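Local structure of short-chain dehydrogenase/reductase SDR (Paraburkholderia phymatum, 5VA8) at residues Leu35-Val40 with Phe236-Ala241; Glu126-Thr131 with Val143-Ser148; Gly167-Ile172 with Ile186-Pro191. The protein binds NADP and probably catalyses an NADP(H)-dependent oxidoreduction, as a member of the short-chain dehydrogenase/reductase family. One frame throughout, in Å; residues are numbered along the deposited sequence. Where two conformers were deposited one is given.

Contact 1: Leu35-Val40 with Phe236-Ala241; sequences LAAEGV and FGRACA
The carbonyl oxygen of Leu35, the residue whose side chain meets Ala241 across this contact, is gripped by two backbone amides that come from opposite faces of its plane: Glu38 N at 3.0 Å from Leu35 O, and Val40 N at 3.1 Å from the same oxygen. The second bond, together with Gly39 N to Ala36 O, forms a Schellman motif with Gly39 as its C-prime residue, at a positive phi of 88°. The helix that contains Leu35 is thereby closed, and the chain turns away toward the next strand. Beside this helix end, the Leu35 side chain leans across to the second helix. Its first torsion of -67° sets CG beside the backbone N, and the CD2 branch ends 4.0 Å from Ala241 CA, so that a methyl group lies against helix backbone and the small Ala241 side chain, on which Met9 of the second subunit also packs. The polar half of the contact is looser. Arg238 leaves its helix pointing away from Ala37 and Glu38, but a bend at chi2 (-64°) followed by an extended chain returns the guanidinium to them. Ala37 CB sits at its edge, 3.9 Å from Arg238 NH1, while Glu38 OE2 stays 4.2 Å from Arg238 NH1, beyond a direct salt bridge. A water lies between these charges, donating to Glu38 OE2 at 2.7 Å and accepting from NH1; as Arg238 was modelled in two conformers, this bridge is less certain. In this Rossmann-type fold, helices 26-37 and 233-243 pack side by side against the parallel sheet, Leu35 resting on Ala18 and Val20 of strand 17-20 and Cys240 on Leu189 of strand 184-191.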
loop_
_atom_site.group_PDB
_atom_site.type_symbol
_atom_site.label_atom_id
_atom_site.label_comp_id
_atom_site.label_asym_id
_atom_site.label_seq_id
_atom_site.Cartn_x
_atom_site.Cartn_y
_atom_site.Cartn_z
ATOM N N LEU A 35 -29.925 0.229 2.111
ATOM C CA LEU A 35 -30.329 1.424 1.370
ATOM C C LEU A 35 -31.831 1.657 1.490
ATOM O O LEU A 35 -32.276 2.781 1.755
ATOM C CB LEU A 35 -29.904 1.310 -0.100
ATOM C CG LEU A 35 -28.391 1.327 -0.337
ATOM C CD1 LEU A 35 -28.056 0.905 -1.771
ATOM C CD2 LEU A 35 -27.811 2.711 -0.031
ATOM N N ALA A 36 -32.631 0.600 1.323
ATOM C CA ALA A 36 -34.079 0.744 1.471
ATOM C C ALA A 36 -34.450 1.247 2.862
ATOM O O ALA A 36 -35.388 2.043 3.011
ATOM C CB ALA A 36 -34.771 -0.590 1.181
ATOM N N ALA A 37 -33.730 0.787 3.897
ATOM C CA ALA A 37 -34.003 1.225 5.261
ATOM C C ALA A 37 -33.791 2.721 5.436
ATOM O O ALA A 37 -34.376 3.321 6.345
ATOM C CB ALA A 37 -33.115 0.464 6.251
ATOM N N GLU A 38 -32.963 3.331 4.596
ATOM C CA GLU A 38 -32.763 4.772 4.619
ATOM C C GLU A 38 -33.629 5.484 3.585
ATOM O O GLU A 38 -33.386 6.657 3.279
ATOM C CB GLU A 38 -31.283 5.098 4.412
ATOM C CG GLU A 38 -30.332 4.358 5.367
ATOM C CD GLU A 38 -30.677 4.532 6.847
ATOM O OE1 GLU A 38 -31.238 5.581 7.235
ATOM O OE2 GLU A 38 -30.392 3.598 7.630
ATOM N N GLY A 39 -34.644 4.801 3.055
ATOM C CA GLY A 39 -35.611 5.422 2.177
ATOM C C GLY A 39 -35.254 5.434 0.712
ATOM O O GLY A 39 -35.942 6.107 -0.062
ATOM N N VAL A 40 -34.215 4.713 0.307
ATOM C CA VAL A 40 -33.809 4.659 -1.097
ATOM C C VAL A 40 -34.720 3.701 -1.853
ATOM O O VAL A 40 -34.980 2.583 -1.394
ATOM C CB VAL A 40 -32.341 4.216 -1.220
ATOM C CG1 VAL A 40 -31.933 4.130 -2.690
ATOM C CG2 VAL A 40 -31.427 5.171 -0.448
ATOM N N PHE A 236 -22.257 -5.329 6.445
ATOM C CA PHE A 236 -21.702 -4.958 5.146
ATOM C C PHE A 236 -22.592 -3.927 4.458
ATOM O O PHE A 236 -22.112 -2.903 3.957
ATOM C CB PHE A 236 -21.547 -6.203 4.269
ATOM C CG PHE A 236 -20.783 -5.956 2.998
ATOM C CD1 PHE A 236 -19.391 -5.948 2.995
ATOM C CD2 PHE A 236 -21.457 -5.713 1.806
ATOM C CE1 PHE A 236 -18.685 -5.717 1.818
ATOM C CE2 PHE A 236 -20.756 -5.477 0.629
ATOM C CZ PHE A 236 -19.371 -5.475 0.635
ATOM N N GLY A 237 -23.905 -4.183 4.451
ATOM C CA GLY A 237 -24.836 -3.238 3.856
ATOM C C GLY A 237 -24.831 -1.884 4.542
ATOM O O GLY A 237 -24.990 -0.851 3.886
ATOM N N ARG A 238 -24.667 -1.865 5.870
ATOM C CA ARG A 238 -24.624 -0.587 6.574
ATOM C C ARG A 238 -23.417 0.239 6.146
ATOM O O ARG A 238 -23.522 1.460 5.990
ATOM C CB ARG A 238 -24.607 -0.806 8.089
ATOM C CG ARG A 238 -25.762 -1.624 8.631
ATOM C CD ARG A 238 -27.116 -0.964 8.437
ATOM N NE ARG A 238 -28.150 -1.712 9.156
ATOM C CZ ARG A 238 -29.458 -1.491 9.056
ATOM N NH1 ARG A 238 -29.919 -0.540 8.255
ATOM N NH2 ARG A 238 -30.308 -2.230 9.757
ATOM N N ALA A 239 -22.261 -0.404 5.957
ATOM C CA ALA A 239 -21.100 0.330 5.458
ATOM C C ALA A 239 -21.354 0.859 4.053
ATOM O O ALA A 239 -20.991 1.995 3.732
ATOM C CB ALA A 239 -19.856 -0.556 5.472
ATOM N N CYS A 240 -21.991 0.050 3.206
ATOM C CA CYS A 240 -22.375 0.520 1.882
ATOM C C CYS A 240 -23.281 1.746 1.977
ATOM O O CYS A 240 -23.080 2.740 1.270
ATOM C CB CYS A 240 -23.073 -0.607 1.125
ATOM S SG CYS A 240 -23.568 -0.170 -0.562
ATOM N N ALA A 241 -24.279 1.695 2.861
ATOM C CA ALA A 241 -25.199 2.821 2.992
ATOM C C ALA A 241 -24.466 4.075 3.443
ATOM O O ALA A 241 -24.749 5.175 2.957
ATOM C CB ALA A 241 -26.334 2.477 3.961
HETATM O O HOH W 1 -29.224 1.311 6.756
#

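Contact 2: Glu126-Thr131 with Val143-Ser148; sequences ELIRAT and VVNITS. With TCE (3,3',3''-phosphanetriyltripropanoic acid), chain F; NAP (NADP nicotinamide-adenine-dinucleotide phosphate), chain E.
Ile128 and Val143 mark the closest backbone approach of helix segment 126-131 to segment 143-148, their CA atoms lying 7.7 Å apart. That separation is bridged by side chains alone, with no hydrogen bond between the segments. The CB of Ile128 is directed toward the strand; its first torsion of -68° puts CG1 beside the backbone N, and CG1 reaches to 4.0 Å from Val143 CG1, the two side chains crossing obliquely. The terminal CD1 of Ile128 touches the same methyl and lies 4.2 Å from Asn145 OD1, the isoleucine and asparagine side chains crossing at about a right angle. Helix 110-138 here lies over the strand that follows it, as in the beta-alpha-beta units of the Rossmann fold, with strand 92-95 alongside 141-146. The buried amide of Asn145 is satisfied within the sheet: OD1 accepts from Asn95 ND2, and ND2 is bonded to Asn188 of the neighbouring strand, which fixes the amide's rotation beside the isoleucine. From Ile146 on, the chain lines the cofactor pocket, where Thr147 O comes 3.4 Å from C6N of the nicotinamide. Ser148 OG then donates to O15 of the bound phosphanetriyltripropanoic acid at 2.7 Å.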
loop_
_atom_site.group_PDB
_atom_site.type_symbol
_atom_site.label_atom_id
_atom_site.label_comp_id
_atom_site.label_asym_id
_atom_site.label_seq_id
_atom_site.Cartn_x
_atom_site.Cartn_y
_atom_site.Cartn_z
ATOM N N GLU A 126 -18.754 -1.269 -17.316
ATOM C CA GLU A 126 -19.782 -0.889 -18.274
ATOM C C GLU A 126 -21.003 -0.283 -17.588
ATOM O O GLU A 126 -21.654 0.598 -18.168
ATOM C CB GLU A 126 -20.161 -2.098 -19.126
ATOM C CG GLU A 126 -19.064 -2.472 -20.128
ATOM C CD GLU A 126 -18.846 -1.406 -21.194
ATOM O OE1 GLU A 126 -19.464 -1.517 -22.278
ATOM O OE2 GLU A 126 -18.067 -0.454 -20.953
ATOM N N LEU A 127 -21.339 -0.728 -16.373
ATOM C CA LEU A 127 -22.467 -0.104 -15.685
ATOM C C LEU A 127 -22.120 1.302 -15.229
ATOM O O LEU A 127 -22.985 2.187 -15.245
ATOM C CB LEU A 127 -22.922 -0.959 -14.501
ATOM C CG LEU A 127 -23.741 -2.184 -14.936
ATOM C CD1 LEU A 127 -23.906 -3.200 -13.801
ATOM C CD2 LEU A 127 -25.101 -1.735 -15.459
ATOM N N ILE A 128 -20.867 1.535 -14.823
ATOM C CA ILE A 128 -20.440 2.908 -14.556
ATOM C C ILE A 128 -20.560 3.747 -15.821
ATOM O O ILE A 128 -21.122 4.845 -15.803
ATOM C CB ILE A 128 -19.013 2.941 -13.988
ATOM C CG1 ILE A 128 -19.023 2.324 -12.588
ATOM C CG2 ILE A 128 -18.491 4.377 -13.963
ATOM C CD1 ILE A 128 -17.658 2.053 -12.007
ATOM N N ARG A 129 -20.056 3.232 -16.945
ATOM C CA ARG A 129 -20.111 4.018 -18.176
ATOM C C ARG A 129 -21.549 4.367 -18.541
ATOM O O ARG A 129 -21.826 5.475 -19.028
ATOM C CB ARG A 129 -19.425 3.262 -19.317
ATOM C CG ARG A 129 -19.263 4.108 -20.565
ATOM C CD ARG A 129 -18.408 3.432 -21.620
ATOM N NE ARG A 129 -19.025 2.225 -22.163
ATOM C CZ ARG A 129 -19.986 2.222 -23.085
ATOM N NH1 ARG A 129 -20.463 3.365 -23.566
ATOM N NH2 ARG A 129 -20.471 1.066 -23.532
ATOM N N ALA A 130 -22.487 3.451 -18.281
ATOM C CA ALA A 130 -23.876 3.682 -18.662
ATOM C C ALA A 130 -24.631 4.603 -17.708
ATOM O O ALA A 130 -25.700 5.105 -18.083
ATOM C CB ALA A 130 -24.613 2.349 -18.757
ATOM N N THR A 131 -24.112 4.844 -16.494
ATOM C CA THR A 131 -24.838 5.626 -15.501
ATOM C C THR A 131 -24.130 6.905 -15.088
ATOM O O THR A 131 -24.753 7.747 -14.428
ATOM C CB THR A 131 -25.106 4.782 -14.246
ATOM O OG1 THR A 131 -23.862 4.325 -13.694
ATOM C CG2 THR A 131 -25.983 3.577 -14.607
ATOM N N VAL A 143 -21.114 5.349 -6.414
ATOM C CA VAL A 143 -20.861 4.009 -6.930
ATOM C C VAL A 143 -20.085 3.257 -5.864
ATOM O O VAL A 143 -19.065 3.758 -5.373
ATOM C CB VAL A 143 -20.064 4.027 -8.245
ATOM C CG1 VAL A 143 -19.799 2.588 -8.721
ATOM C CG2 VAL A 143 -20.799 4.843 -9.326
ATOM N N VAL A 144 -20.563 2.067 -5.507
ATOM C CA VAL A 144 -19.873 1.181 -4.572
ATOM C C VAL A 144 -19.669 -0.141 -5.287
ATOM O O VAL A 144 -20.648 -0.787 -5.683
ATOM C CB VAL A 144 -20.664 0.976 -3.270
ATOM C CG1 VAL A 144 -19.962 -0.058 -2.380
ATOM C CG2 VAL A 144 -20.828 2.302 -2.523
ATOM N N ASN A 145 -18.416 -0.552 -5.445
ATOM C CA ASN A 145 -18.095 -1.827 -6.084
ATOM C C ASN A 145 -17.779 -2.859 -5.009
ATOM O O ASN A 145 -16.840 -2.677 -4.229
ATOM C CB ASN A 145 -16.904 -1.682 -7.031
ATOM C CG ASN A 145 -17.098 -0.565 -8.025
ATOM O OD1 ASN A 145 -18.012 -0.620 -8.841
ATOM N ND2 ASN A 145 -16.248 0.454 -7.958
ATOM N N ILE A 146 -18.539 -3.952 -4.979
ATOM C CA ILE A 146 -18.221 -5.050 -4.071
ATOM C C ILE A 146 -17.108 -5.861 -4.710
ATOM O O ILE A 146 -17.296 -6.434 -5.791
ATOM C CB ILE A 146 -19.448 -5.929 -3.804
ATOM C CG1 ILE A 146 -20.548 -5.127 -3.108
ATOM C CG2 ILE A 146 -19.045 -7.175 -2.986
ATOM C CD1 ILE A 146 -21.835 -5.936 -2.906
ATOM N N THR A 147 -15.941 -5.904 -4.055
ATOM C CA THR A 147 -14.807 -6.625 -4.620
ATOM C C THR A 147 -14.437 -7.757 -3.671
ATOM O O THR A 147 -15.253 -8.666 -3.475
ATOM C CB THR A 147 -13.627 -5.688 -4.930
ATOM O OG1 THR A 147 -13.145 -5.038 -3.745
ATOM C CG2 THR A 147 -14.066 -4.619 -5.952
ATOM N N SER A 148 -13.254 -7.702 -3.058
ATOM C CA SER A 148 -12.764 -8.826 -2.261
ATOM C C SER A 148 -11.480 -8.417 -1.564
ATOM O O SER A 148 -10.723 -7.591 -2.078
ATOM C CB SER A 148 -12.489 -10.054 -3.136
ATOM O OG SER A 148 -11.989 -11.121 -2.338
HETATM O O16 TCE F . -13.967 -14.003 -5.422
HETATM C C14 TCE F . -13.568 -13.782 -4.246
HETATM O O15 TCE F . -12.509 -13.142 -4.045
HETATM C C5 TCE F . -14.368 -14.324 -3.063
HETATM C C2 TCE F . -13.506 -14.217 -1.810
HETATM P P TCE F . -14.551 -14.590 -0.321
HETATM C C3 TCE F . -15.657 -16.034 -0.611
HETATM C C6 TCE F . -14.674 -17.189 -0.748
HETATM C C8 TCE F . -15.474 -18.421 -1.118
HETATM O O10 TCE F . -15.314 -19.456 -0.430
HETATM O O9 TCE F . -16.282 -18.391 -2.086
HETATM C C1 TCE F . -13.448 -14.845 1.133
HETATM C C4 TCE F . -12.654 -13.560 1.335
HETATM C C11 TCE F . -11.688 -13.802 2.480
HETATM O O12 TCE F . -10.952 -12.876 2.914
HETATM O O13 TCE F . -11.645 -14.953 2.991
HETATM P PA NAP E . -24.355 -15.100 -2.512
HETATM O O1A NAP E . -24.849 -15.143 -1.122
HETATM O O2A NAP E . -24.308 -16.426 -3.242
HETATM O O5B NAP E . -25.289 -14.060 -3.297
HETATM C C5B NAP E . -25.037 -13.816 -4.688
HETATM C C4B NAP E . -26.222 -13.064 -5.228
HETATM O O4B NAP E . -25.893 -12.564 -6.540
HETATM C C3B NAP E . -27.490 -13.896 -5.416
HETATM O O3B NAP E . -28.630 -13.062 -5.260
HETATM C C2B NAP E . -27.349 -14.358 -6.864
HETATM O O2B NAP E . -28.639 -14.788 -7.354
HETATM C C1B NAP E . -26.803 -13.075 -7.493
HETATM N N9A NAP E . -26.061 -13.273 -8.734
HETATM C C8A NAP E . -24.929 -14.025 -8.901
HETATM N N7A NAP E . -24.403 -13.941 -10.100
HETATM C C5A NAP E . -25.256 -13.081 -10.775
HETATM C C6A NAP E . -25.263 -12.595 -12.097
HETATM N N6A NAP E . -24.343 -12.918 -13.013
HETATM N N1A NAP E . -26.266 -11.763 -12.457
HETATM C C2A NAP E . -27.186 -11.434 -11.541
HETATM N N3A NAP E . -27.282 -11.830 -10.267
HETATM C C4A NAP E . -26.284 -12.661 -9.946
HETATM O O3 NAP E . -22.885 -14.474 -2.578
HETATM P PN NAP E . -22.132 -13.367 -1.698
HETATM O O1N NAP E . -23.070 -12.279 -1.362
HETATM O O2N NAP E . -21.420 -14.068 -0.609
HETATM O O5D NAP E . -21.056 -12.867 -2.767
HETATM C C5D NAP E . -21.265 -11.668 -3.540
HETATM C C4D NAP E . -19.948 -11.361 -4.207
HETATM O O4D NAP E . -18.966 -11.063 -3.187
HETATM C C3D NAP E . -19.349 -12.496 -5.047
HETATM O O3D NAP E . -18.654 -11.974 -6.179
HETATM C C2D NAP E . -18.359 -13.134 -4.077
HETATM O O2D NAP E . -17.302 -13.854 -4.702
HETATM C C1D NAP E . -17.845 -11.871 -3.392
HETATM N N1N NAP E . -17.201 -12.115 -2.078
HETATM C C2N NAP E . -17.828 -12.852 -1.145
HETATM C C3N NAP E . -17.252 -13.024 0.096
HETATM C C7N NAP E . -17.854 -13.807 1.222
HETATM O O7N NAP E . -17.103 -14.268 2.103
HETATM N N7N NAP E . -19.151 -14.096 1.165
HETATM C C4N NAP E . -16.061 -12.355 0.368
HETATM C C5N NAP E . -15.437 -11.614 -0.622
HETATM C C6N NAP E . -16.016 -11.518 -1.852
HETATM P P2B NAP E . -28.771 -15.713 -8.669
HETATM O O1X NAP E . -28.387 -14.856 -9.829
HETATM O O2X NAP E . -27.836 -16.910 -8.492
HETATM O O3X NAP E . -30.254 -16.136 -8.668
#

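Contact 3: Gly167-Ile172 with Ile186-Pro191; sequences GLTGFI and INNLLP. With NAP (NADP nicotinamide-adenine-dinucleotide phosphate), chain E.
Thr169 is the first residue of the helix segment to touch the strand, its CG2 lying 3.9 Å from Asn188 ND2. A chi1 of -58° sets OG1 beside the backbone N, where it bonds Arg165 O one turn earlier in the helix, and leaves CG2 anti to that N, facing Asn188. Phe171 lies outside the contact; its ring meets Trp113 of the third subunit edge-to-face. Ile172 makes the largest contribution of the helix segment, its CB directed toward the strand. Its CG2 is placed between two strand residues on the same face of the sheet, 3.7 Å from Ile186 CG2 and equally 3.7 Å from Asn188 OD1. Helix 159-179 and strand 184-191 complete a beta-alpha-beta crossover that starts from strand 141-146; the two segments run nearly antiparallel, at 153°, with their axes 9.6 Å apart. Although covered by aliphatic carbons, the Asn188 amide is satisfied at both ends: OD1 is taken up by strand 141-146 and ND2 donates to Asn255 OD1, ties to the strands on either side that hold the amide's rotation. The same strand carries on to the cofactor, where Pro191 lies against the nicotinamide, with its CG 3.5 Å from C5N and its carbonyl O 3.4 Å from that same carbon.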
loop_
_atom_site.group_PDB
_atom_site.type_symbol
_atom_site.label_atom_id
_atom_site.label_comp_id
_atom_site.label_asym_id
_atom_site.label_seq_id
_atom_site.Cartn_x
_atom_site.Cartn_y
_atom_site.Cartn_z
ATOM N N GLY A 167 -7.824 -5.891 -11.378
ATOM C CA GLY A 167 -7.979 -5.110 -12.597
ATOM C C GLY A 167 -9.038 -4.043 -12.455
ATOM O O GLY A 167 -8.825 -2.884 -12.828
ATOM N N LEU A 168 -10.208 -4.421 -11.942
ATOM C CA LEU A 168 -11.242 -3.417 -11.694
ATOM C C LEU A 168 -10.701 -2.307 -10.813
ATOM O O LEU A 168 -10.884 -1.118 -11.101
ATOM C CB LEU A 168 -12.460 -4.062 -11.030
ATOM C CG LEU A 168 -13.550 -3.061 -10.632
ATOM C CD1 LEU A 168 -14.086 -2.363 -11.879
ATOM C CD2 LEU A 168 -14.689 -3.767 -9.881
ATOM N N THR A 169 -10.051 -2.690 -9.711
ATOM C CA THR A 169 -9.630 -1.718 -8.709
ATOM C C THR A 169 -8.647 -0.707 -9.283
ATOM O O THR A 169 -8.727 0.493 -8.978
ATOM C CB THR A 169 -9.015 -2.456 -7.523
ATOM O OG1 THR A 169 -9.985 -3.372 -7.003
ATOM C CG2 THR A 169 -8.621 -1.472 -6.423
ATOM N N GLY A 170 -7.704 -1.177 -10.109
ATOM C CA GLY A 170 -6.756 -0.265 -10.727
ATOM C C GLY A 170 -7.423 0.726 -11.661
ATOM O O GLY A 170 -7.020 1.895 -11.733
ATOM N N PHE A 171 -8.448 0.274 -12.391
ATOM C CA PHE A 171 -9.187 1.197 -13.249
ATOM C C PHE A 171 -10.022 2.171 -12.425
ATOM O O PHE A 171 -10.067 3.374 -12.733
ATOM C CB PHE A 171 -10.091 0.427 -14.219
ATOM C CG PHE A 171 -11.089 1.319 -14.915
ATOM C CD1 PHE A 171 -10.685 2.160 -15.933
ATOM C CD2 PHE A 171 -12.415 1.337 -14.502
ATOM C CE1 PHE A 171 -11.599 3.017 -16.556
ATOM C CE2 PHE A 171 -13.337 2.180 -15.118
ATOM C CZ PHE A 171 -12.927 3.005 -16.150
ATOM N N ILE A 172 -10.713 1.670 -11.395
ATOM C CA ILE A 172 -11.580 2.529 -10.583
ATOM C C ILE A 172 -10.786 3.695 -10.012
ATOM O O ILE A 172 -11.310 4.807 -9.860
ATOM C CB ILE A 172 -12.249 1.705 -9.465
ATOM C CG1 ILE A 172 -13.289 0.745 -10.054
ATOM C CG2 ILE A 172 -12.859 2.613 -8.386
ATOM C CD1 ILE A 172 -14.426 1.453 -10.807
ATOM N N ILE A 186 -16.794 7.224 -6.055
ATOM C CA ILE A 186 -16.702 5.834 -6.492
ATOM C C ILE A 186 -15.729 5.153 -5.546
ATOM O O ILE A 186 -14.559 5.544 -5.474
ATOM C CB ILE A 186 -16.216 5.694 -7.943
ATOM C CG1 ILE A 186 -17.117 6.486 -8.894
ATOM C CG2 ILE A 186 -16.169 4.206 -8.334
ATOM C CD1 ILE A 186 -16.669 6.436 -10.365
ATOM N N ASN A 187 -16.216 4.169 -4.795
ATOM C CA ASN A 187 -15.418 3.501 -3.780
ATOM C C ASN A 187 -15.640 2.005 -3.892
ATOM O O ASN A 187 -16.618 1.545 -4.481
ATOM C CB ASN A 187 -15.785 3.972 -2.365
ATOM C CG ASN A 187 -15.443 5.427 -2.146
ATOM O OD1 ASN A 187 -14.267 5.786 -2.059
ATOM N ND2 ASN A 187 -16.465 6.274 -2.037
ATOM N N ASN A 188 -14.713 1.249 -3.312
ATOM C CA ASN A 188 -14.789 -0.205 -3.320
ATOM C C ASN A 188 -14.940 -0.716 -1.897
ATOM O O ASN A 188 -14.283 -0.223 -0.978
ATOM C CB ASN A 188 -13.548 -0.810 -3.977
ATOM C CG ASN A 188 -13.244 -0.171 -5.322
ATOM O OD1 ASN A 188 -14.131 -0.028 -6.161
ATOM N ND2 ASN A 188 -11.998 0.251 -5.519
ATOM N N LEU A 189 -15.814 -1.708 -1.729
ATOM C CA LEU A 189 -16.009 -2.402 -0.463
ATOM C C LEU A 189 -15.441 -3.800 -0.605
ATOM O O LEU A 189 -15.905 -4.569 -1.455
ATOM C CB LEU A 189 -17.490 -2.475 -0.095
ATOM C CG LEU A 189 -18.127 -1.359 0.723
ATOM C CD1 LEU A 189 -19.550 -1.762 1.075
ATOM C CD2 LEU A 189 -17.308 -1.061 1.991
ATOM N N LEU A 190 -14.453 -4.126 0.224
ATOM C CA LEU A 190 -13.682 -5.360 0.102
ATOM C C LEU A 190 -14.057 -6.301 1.234
ATOM O O LEU A 190 -13.565 -6.134 2.367
ATOM C CB LEU A 190 -12.177 -5.064 0.148
ATOM C CG LEU A 190 -11.469 -4.306 -0.982
ATOM C CD1 LEU A 190 -12.103 -2.955 -1.300
ATOM C CD2 LEU A 190 -10.021 -4.079 -0.568
ATOM N N PRO A 191 -14.897 -7.310 0.998
ATOM C CA PRO A 191 -15.230 -8.241 2.083
ATOM C C PRO A 191 -14.087 -9.198 2.364
ATOM O O PRO A 191 -13.443 -9.712 1.444
ATOM C CB PRO A 191 -16.460 -9.005 1.560
ATOM C CG PRO A 191 -16.729 -8.488 0.180
ATOM C CD PRO A 191 -15.568 -7.645 -0.267
HETATM P PA NAP E . -24.355 -15.100 -2.512
HETATM O O1A NAP E . -24.849 -15.143 -1.122
HETATM O O2A NAP E . -24.308 -16.426 -3.242
HETATM O O5B NAP E . -25.289 -14.060 -3.297
HETATM C C5B NAP E . -25.037 -13.816 -4.688
HETATM C C4B NAP E . -26.222 -13.064 -5.228
HETATM O O4B NAP E . -25.893 -12.564 -6.540
HETATM C C3B NAP E . -27.490 -13.896 -5.416
HETATM O O3B NAP E . -28.630 -13.062 -5.260
HETATM C C2B NAP E . -27.349 -14.358 -6.864
HETATM O O2B NAP E . -28.639 -14.788 -7.354
HETATM C C1B NAP E . -26.803 -13.075 -7.493
HETATM N N9A NAP E . -26.061 -13.273 -8.734
HETATM C C8A NAP E . -24.929 -14.025 -8.901
HETATM N N7A NAP E . -24.403 -13.941 -10.100
HETATM C C5A NAP E . -25.256 -13.081 -10.775
HETATM C C6A NAP E . -25.263 -12.595 -12.097
HETATM N N6A NAP E . -24.343 -12.918 -13.013
HETATM N N1A NAP E . -26.266 -11.763 -12.457
HETATM C C2A NAP E . -27.186 -11.434 -11.541
HETATM N N3A NAP E . -27.282 -11.830 -10.267
HETATM C C4A NAP E . -26.284 -12.661 -9.946
HETATM O O3 NAP E . -22.885 -14.474 -2.578
HETATM P PN NAP E . -22.132 -13.367 -1.698
HETATM O O1N NAP E . -23.070 -12.279 -1.362
HETATM O O2N NAP E . -21.420 -14.068 -0.609
HETATM O O5D NAP E . -21.056 -12.867 -2.767
HETATM C C5D NAP E . -21.265 -11.668 -3.540
HETATM C C4D NAP E . -19.948 -11.361 -4.207
HETATM O O4D NAP E . -18.966 -11.063 -3.187
HETATM C C3D NAP E . -19.349 -12.496 -5.047
HETATM O O3D NAP E . -18.654 -11.974 -6.179
HETATM C C2D NAP E . -18.359 -13.134 -4.077
HETATM O O2D NAP E . -17.302 -13.854 -4.702
HETATM C C1D NAP E . -17.845 -11.871 -3.392
HETATM N N1N NAP E . -17.201 -12.115 -2.078
HETATM C C2N NAP E . -17.828 -12.852 -1.145
HETATM C C3N NAP E . -17.252 -13.024 0.096
HETATM C C7N NAP E . -17.854 -13.807 1.222
HETATM O O7N NAP E . -17.103 -14.268 2.103
HETATM N N7N NAP E . -19.151 -14.096 1.165
HETATM C C4N NAP E . -16.061 -12.355 0.368
HETATM C C5N NAP E . -15.437 -11.614 -0.622
HETATM C C6N NAP E . -16.016 -11.518 -1.852
HETATM P P2B NAP E . -28.771 -15.713 -8.669
HETATM O O1X NAP E . -28.387 -14.856 -9.829
HETATM O O2X NAP E . -27.836 -16.910 -8.492
HETATM O O3X NAP E . -30.254 -16.136 -8.668
#

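All three contacts are largely buried, but their surroundings differ. Contact 1 joins two helices and reaches the edge of the core, with charged groups and a water beside its apolar part. Contacts 2 and 3 are helix-on-strand packing inside the sheet, apolar side chains set around buried asparagine amides, their centres about 8 Å apart. They use adjacent strands, 141-146 and 184-191 respectively, and are joined through an asparagine pair; both strands lead into the NADP site. Contact 1 reaches these strands through other residues: Phe236 CE2 lies 3.7 Å from Ile146 CD1, and Phe236 CZ lies 3.6 Å from Leu189 CB.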